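Local coordinates for DUF1987 domain-containing protein (Pseudomonas aeruginosa, PDB 6K4F) that probably serves as the regulatory phosphoprotein of the SiaABC threonine phosphorylation pathway, which controls biofilm formation in response to carbon availability, at residues Glu49-Asp54 and Gly89-Ser94; Glu85-Gly90 and Cys117-Ala122. All coordinates share one frame; numbering follows the deposited sequence.

From the N terminus, the chain first reaches interaction 1 at the end of helix 37-53. It then runs through strand 59-68 and helix 70-88 before 89-94 comes back to close that loop. Interaction 2 starts on the last turn of the same helix 70-88, passes through strand 93-99 and helix 108-115, and closes at 117-122, the loop leading into strand 121-125 together with the start of that strand. The two loops cross: interaction 2 opens at 85-90 before interaction 1 has closed, and they share G89 and G90. A probable hydrogen bond from R91 N to A86 O joins them there. Together they tie the ends of two helices to the sheet edge where strands 93-99 and 121-125 are neighbours.

Interaction 1 (Glu49-Asp54 and Gly89-Ser94); sequences ERFLAD and GGRPVS
R91 reaches across to the last turn of helix 37-53 and puts its guanidinium against two successive backbone carbonyls, those of F51 and L52. The stronger bond runs from R91 NH1 to L52 O, 2.8 Å long, with an N-H...O angle of 160°. It lies in the carbonyl plane on a lone pair of L52 O, which itself sits in the plane of the guanidinium. R91 NH2 adds a weak bond to F51 O at 3.3 Å.

Hydrocarbon packs around this polar end. L52 CD2 lies over one guanidinium face, offset toward the rim and 3.9 Å from R91 NH1. On the phenyl side, F51 CE2 comes within 3.7 Å of R91 NH2; the ring meets that nitrogen obliquely, its plane turned 30° from the guanidinium.

The arginine side chain sets out toward the helix from CB, with CG anti to the backbone N and one bend at chi2 (65°), and its last bonds carry the guanidinium to the two carbonyls. The third nitrogen, NE, donates to R57 O, in the loop after the helix. R91 also leans on A86 of helix 70-88, which L52 touches as well, while F51 makes an edge-to-face pair with W21. Just upstream of R91, G90 closes helix 70-88 in a Schellman motif at positive phi.

Three of the N-H groups of this buried arginine thus go to backbone oxygens, two at the C terminus of the helix (one weakly) and one in the loop that follows. Carbonyls at that end of a helix carry partial negative charge and would be expected to stabilise the cation.

Interaction 2 (Glu85-Gly90 and Cys117-Ala122); sequences EAHQGG and CSFPFA
With chi1 near 180° (179°), H87 swings its imidazole away from the backbone N and off the last turn of helix 70-88, toward S118 and F119. In both of these partners the first side-chain atom beyond CB stands between the backbone N and the carbonyl carbon, and Q88 folds at chi2 and presents OE1 to the hydroxyl of S118.

The serine hydroxyl joins the two helix residues. H87 ND1 donates to S118 OG over 2.7 Å, a bent bond (N-H...O 135°) with OG close to the imidazole plane at the ring edge. S118 OG in turn donates to Q88 OE1 at 2.6 Å, tilted from the carbonyl plane. This chain fixes the rotation of the hydroxyl, and S118 N adds a bond to E84 a turn back along the helix.

Over one face of the imidazole, F119 CB sits 3.7 Å from the ring centroid, almost on the normal, as a CH-pi contact. The phenyl ring turns its edge toward the same histidine in a T-shaped pair, planes 79° apart and centroids 6.0 Å apart. From there F119 continues into the interior against L83, V93 and L95, with C117 CB over one of its faces.

The arrangement belongs to a beta-alpha-beta layout: the loop entering strand 121-125, the edge strand parallel to 93-99, is fastened to the C-terminal turn of helix 70-88, the crossover between strands 59-68 and 93-99, while helix 108-115 makes the next crossover, to strand 121-125.

Interaction 1 (Glu49-Asp54 and Gly89-Ser94)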
loop_
_atom_site.group_PDB
_atom_site.type_symbol
_atom_site.label_atom_id
_atom_site.label_comp_id
_atom_site.label_asym_id
_atom_site.label_seq_id
_atom_site.Cartn_x
_atom_site.Cartn_y
_atom_site.Cartn_z
ATOM N N GLU A 49 -6.263 8.856 2.008
ATOM C CA GLU A 49 -6.687 10.227 1.724
ATOM C C GLU A 49 -6.894 11.012 3.011
ATOM O O GLU A 49 -6.403 12.137 3.155
ATOM C CB GLU A 49 -7.983 10.222 0.911
ATOM C CG GLU A 49 -7.830 10.096 -0.587
ATOM C CD GLU A 49 -9.173 9.889 -1.283
ATOM O OE1 GLU A 49 -9.182 9.616 -2.502
ATOM O OE2 GLU A 49 -10.221 9.990 -0.605
ATOM N N ARG A 50 -7.637 10.430 3.958
ATOM C CA ARG A 50 -7.915 11.121 5.212
ATOM C C ARG A 50 -6.643 11.333 6.023
ATOM O O ARG A 50 -6.457 12.399 6.620
ATOM C CB ARG A 50 -8.964 10.351 6.020
ATOM C CG ARG A 50 -10.338 10.286 5.335
ATOM C CD ARG A 50 -11.412 9.661 6.217
ATOM N NE ARG A 50 -11.365 8.199 6.219
ATOM C CZ ARG A 50 -10.951 7.498 7.258
ATOM N NH1 ARG A 50 -10.555 8.136 8.351
ATOM N NH2 ARG A 50 -10.923 6.179 7.207
ATOM N N PHE A 51 -5.743 10.346 6.038
ATOM C CA PHE A 51 -4.500 10.507 6.781
ATOM C C PHE A 51 -3.683 11.667 6.230
ATOM O O PHE A 51 -3.074 12.430 6.992
ATOM C CB PHE A 51 -3.682 9.216 6.738
ATOM C CG PHE A 51 -2.402 9.289 7.524
ATOM C CD1 PHE A 51 -2.375 8.920 8.860
ATOM C CD2 PHE A 51 -1.228 9.749 6.932
ATOM C CE1 PHE A 51 -1.204 8.997 9.597
ATOM C CE2 PHE A 51 -0.053 9.830 7.659
ATOM C CZ PHE A 51 -0.039 9.457 8.992
ATOM N N LEU A 52 -3.652 11.810 4.905
ATOM C CA LEU A 52 -2.900 12.897 4.287
ATOM C C LEU A 52 -3.554 14.243 4.560
ATOM O O LEU A 52 -2.863 15.253 4.733
ATOM C CB LEU A 52 -2.790 12.652 2.782
ATOM C CG LEU A 52 -2.057 11.362 2.436
ATOM C CD1 LEU A 52 -2.164 11.052 0.950
ATOM C CD2 LEU A 52 -0.596 11.446 2.880
ATOM N N ALA A 53 -4.886 14.273 4.614
ATOM C CA ALA A 53 -5.606 15.532 4.745
ATOM C C ALA A 53 -5.605 16.045 6.180
ATOM O O ALA A 53 -5.558 17.259 6.402
ATOM C CB ALA A 53 -7.042 15.369 4.245
ATOM N N ASP A 54 -5.653 15.150 7.165
ATOM C CA ASP A 54 -5.836 15.578 8.546
ATOM C C ASP A 54 -4.542 15.990 9.234
ATOM O O ASP A 54 -4.596 16.427 10.388
ATOM C CB ASP A 54 -6.512 14.475 9.368
ATOM C CG ASP A 54 -7.815 13.990 8.750
ATOM O OD1 ASP A 54 -8.299 14.617 7.784
ATOM O OD2 ASP A 54 -8.354 12.974 9.237
ATOM N N GLY A 89 4.159 17.208 -3.179
ATOM C CA GLY A 89 3.807 18.325 -2.331
ATOM C C GLY A 89 4.650 18.468 -1.081
ATOM O O GLY A 89 4.367 19.340 -0.253
ATOM N N GLY A 90 5.671 17.637 -0.904
ATOM C CA GLY A 90 6.532 17.739 0.256
ATOM C C GLY A 90 6.198 16.819 1.410
ATOM O O GLY A 90 6.848 16.912 2.457
ATOM N N ARG A 91 5.221 15.935 1.260
ATOM C CA ARG A 91 4.886 15.002 2.334
ATOM C C ARG A 91 5.937 13.900 2.406
ATOM O O ARG A 91 6.255 13.295 1.378
ATOM C CB ARG A 91 3.505 14.384 2.098
ATOM C CG ARG A 91 2.950 13.604 3.279
ATOM C CD ARG A 91 2.689 14.535 4.443
ATOM N NE ARG A 91 1.961 13.886 5.523
ATOM C CZ ARG A 91 0.655 14.008 5.718
ATOM N NH1 ARG A 91 -0.076 14.758 4.902
ATOM N NH2 ARG A 91 0.080 13.380 6.733
ATOM N N PRO A 92 6.501 13.619 3.583
ATOM C CA PRO A 92 7.398 12.457 3.715
ATOM C C PRO A 92 6.611 11.162 3.548
ATOM O O PRO A 92 5.683 10.880 4.309
ATOM C CB PRO A 92 7.965 12.600 5.133
ATOM C CG PRO A 92 7.684 14.036 5.535
ATOM C CD PRO A 92 6.409 14.393 4.831
ATOM N N VAL A 93 6.972 10.385 2.527
ATOM C CA VAL A 93 6.337 9.104 2.240
ATOM C C VAL A 93 7.440 8.096 1.942
ATOM O O VAL A 93 8.445 8.439 1.312
ATOM C CB VAL A 93 5.360 9.210 1.050
ATOM C CG1 VAL A 93 4.805 7.840 0.692
ATOM C CG2 VAL A 93 4.192 10.172 1.377
ATOM N N SER A 94 7.267 6.860 2.403
ATOM C CA SER A 94 8.246 5.832 2.084
ATOM C C SER A 94 7.575 4.471 2.051
ATOM O O SER A 94 6.528 4.252 2.677
ATOM C CB SER A 94 9.408 5.832 3.085
ATOM O OG SER A 94 8.931 5.565 4.382
#

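Interaction 2 (Glu85-Gly90 and Cys117-Ala122)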
loop_
_atom_site.group_PDB
_atom_site.type_symbol
_atom_site.label_atom_id
_atom_site.label_comp_id
_atom_site.label_asym_id
_atom_site.label_seq_id
_atom_site.Cartn_x
_atom_site.Cartn_y
_atom_site.Cartn_z
ATOM N N GLU A 85 1.502 11.957 -5.532
ATOM C CA GLU A 85 0.962 13.312 -5.481
ATOM C C GLU A 85 1.298 13.994 -4.160
ATOM O O GLU A 85 1.725 15.153 -4.135
ATOM C CB GLU A 85 -0.554 13.265 -5.688
ATOM C CG GLU A 85 -1.261 14.615 -5.624
ATOM C CD GLU A 85 -0.629 15.664 -6.522
ATOM O OE1 GLU A 85 -0.218 15.317 -7.649
ATOM O OE2 GLU A 85 -0.558 16.840 -6.105
ATOM N N ALA A 86 1.108 13.286 -3.045
ATOM C CA ALA A 86 1.417 13.877 -1.749
ATOM C C ALA A 86 2.912 14.128 -1.607
ATOM O O ALA A 86 3.323 15.153 -1.051
ATOM C CB ALA A 86 0.912 12.978 -0.621
ATOM N N HIS A 87 3.739 13.208 -2.108
ATOM C CA HIS A 87 5.183 13.369 -1.988
ATOM C C HIS A 87 5.671 14.572 -2.785
ATOM O O HIS A 87 6.550 15.311 -2.329
ATOM C CB HIS A 87 5.902 12.103 -2.453
ATOM C CG HIS A 87 7.391 12.205 -2.385
ATOM N ND1 HIS A 87 8.192 12.180 -3.505
ATOM C CD2 HIS A 87 8.224 12.355 -1.329
ATOM C CE1 HIS A 87 9.457 12.297 -3.143
ATOM N NE2 HIS A 87 9.503 12.402 -1.827
ATOM N N GLN A 88 5.115 14.784 -3.978
ATOM C CA GLN A 88 5.506 15.941 -4.772
ATOM C C GLN A 88 5.121 17.246 -4.092
ATOM O O GLN A 88 5.719 18.286 -4.381
ATOM C CB GLN A 88 4.890 15.847 -6.169
ATOM C CG GLN A 88 5.295 14.588 -6.930
ATOM C CD GLN A 88 6.784 14.536 -7.233
ATOM O OE1 GLN A 88 7.523 13.738 -6.650
ATOM N NE2 GLN A 88 7.230 15.383 -8.148
ATOM N N GLY A 89 4.159 17.208 -3.179
ATOM C CA GLY A 89 3.807 18.325 -2.331
ATOM C C GLY A 89 4.650 18.468 -1.081
ATOM O O GLY A 89 4.367 19.340 -0.253
ATOM N N GLY A 90 5.671 17.637 -0.904
ATOM C CA GLY A 90 6.532 17.739 0.256
ATOM C C GLY A 90 6.198 16.819 1.410
ATOM O O GLY A 90 6.848 16.912 2.457
ATOM N N CYS A 117 7.319 5.766 -8.871
ATOM C CA CYS A 117 7.322 6.462 -7.590
ATOM C C CYS A 117 8.599 7.268 -7.420
ATOM O O CYS A 117 9.671 6.819 -7.813
ATOM C CB CYS A 117 7.195 5.479 -6.427
ATOM S SG CYS A 117 5.673 4.512 -6.532
ATOM N N SER A 118 8.482 8.458 -6.833
ATOM C CA SER A 118 9.658 9.285 -6.596
ATOM C C SER A 118 10.090 9.287 -5.138
ATOM O O SER A 118 11.138 9.855 -4.816
ATOM C CB SER A 118 9.397 10.722 -7.066
ATOM O OG SER A 118 8.633 11.440 -6.116
ATOM N N PHE A 119 9.327 8.668 -4.262
ATOM C CA PHE A 119 9.684 8.572 -2.858
ATOM C C PHE A 119 10.488 7.306 -2.626
ATOM O O PHE A 119 10.500 6.405 -3.473
ATOM C CB PHE A 119 8.416 8.576 -1.999
ATOM C CG PHE A 119 7.345 7.640 -2.488
ATOM C CD1 PHE A 119 7.346 6.306 -2.114
ATOM C CD2 PHE A 119 6.324 8.099 -3.305
ATOM C CE1 PHE A 119 6.355 5.438 -2.548
ATOM C CE2 PHE A 119 5.323 7.239 -3.750
ATOM C CZ PHE A 119 5.340 5.907 -3.374
ATOM N N PRO A 120 11.205 7.217 -1.504
ATOM C CA PRO A 120 11.941 5.985 -1.189
ATOM C C PRO A 120 11.060 4.745 -1.261
ATOM O O PRO A 120 10.004 4.669 -0.628
ATOM C CB PRO A 120 12.431 6.229 0.243
ATOM C CG PRO A 120 12.532 7.710 0.347
ATOM C CD PRO A 120 11.419 8.262 -0.486
ATOM N N PHE A 121 11.540 3.743 -1.988
ATOM C CA PHE A 121 10.751 2.561 -2.346
ATOM C C PHE A 121 11.754 1.415 -2.332
ATOM O O PHE A 121 12.479 1.191 -3.306
ATOM C CB PHE A 121 10.090 2.752 -3.714
ATOM C CG PHE A 121 9.069 1.690 -4.101
ATOM C CD1 PHE A 121 9.378 0.333 -4.065
ATOM C CD2 PHE A 121 7.822 2.073 -4.587
ATOM C CE1 PHE A 121 8.459 -0.617 -4.466
ATOM C CE2 PHE A 121 6.889 1.126 -4.987
ATOM C CZ PHE A 121 7.199 -0.217 -4.932
ATOM N N ALA A 122 11.816 0.719 -1.214
ATOM C CA ALA A 122 12.806 -0.322 -0.987
ATOM C C ALA A 122 12.198 -1.675 -1.323
ATOM O O ALA A 122 11.184 -2.068 -0.731
ATOM C CB ALA A 122 13.262 -0.290 0.472
#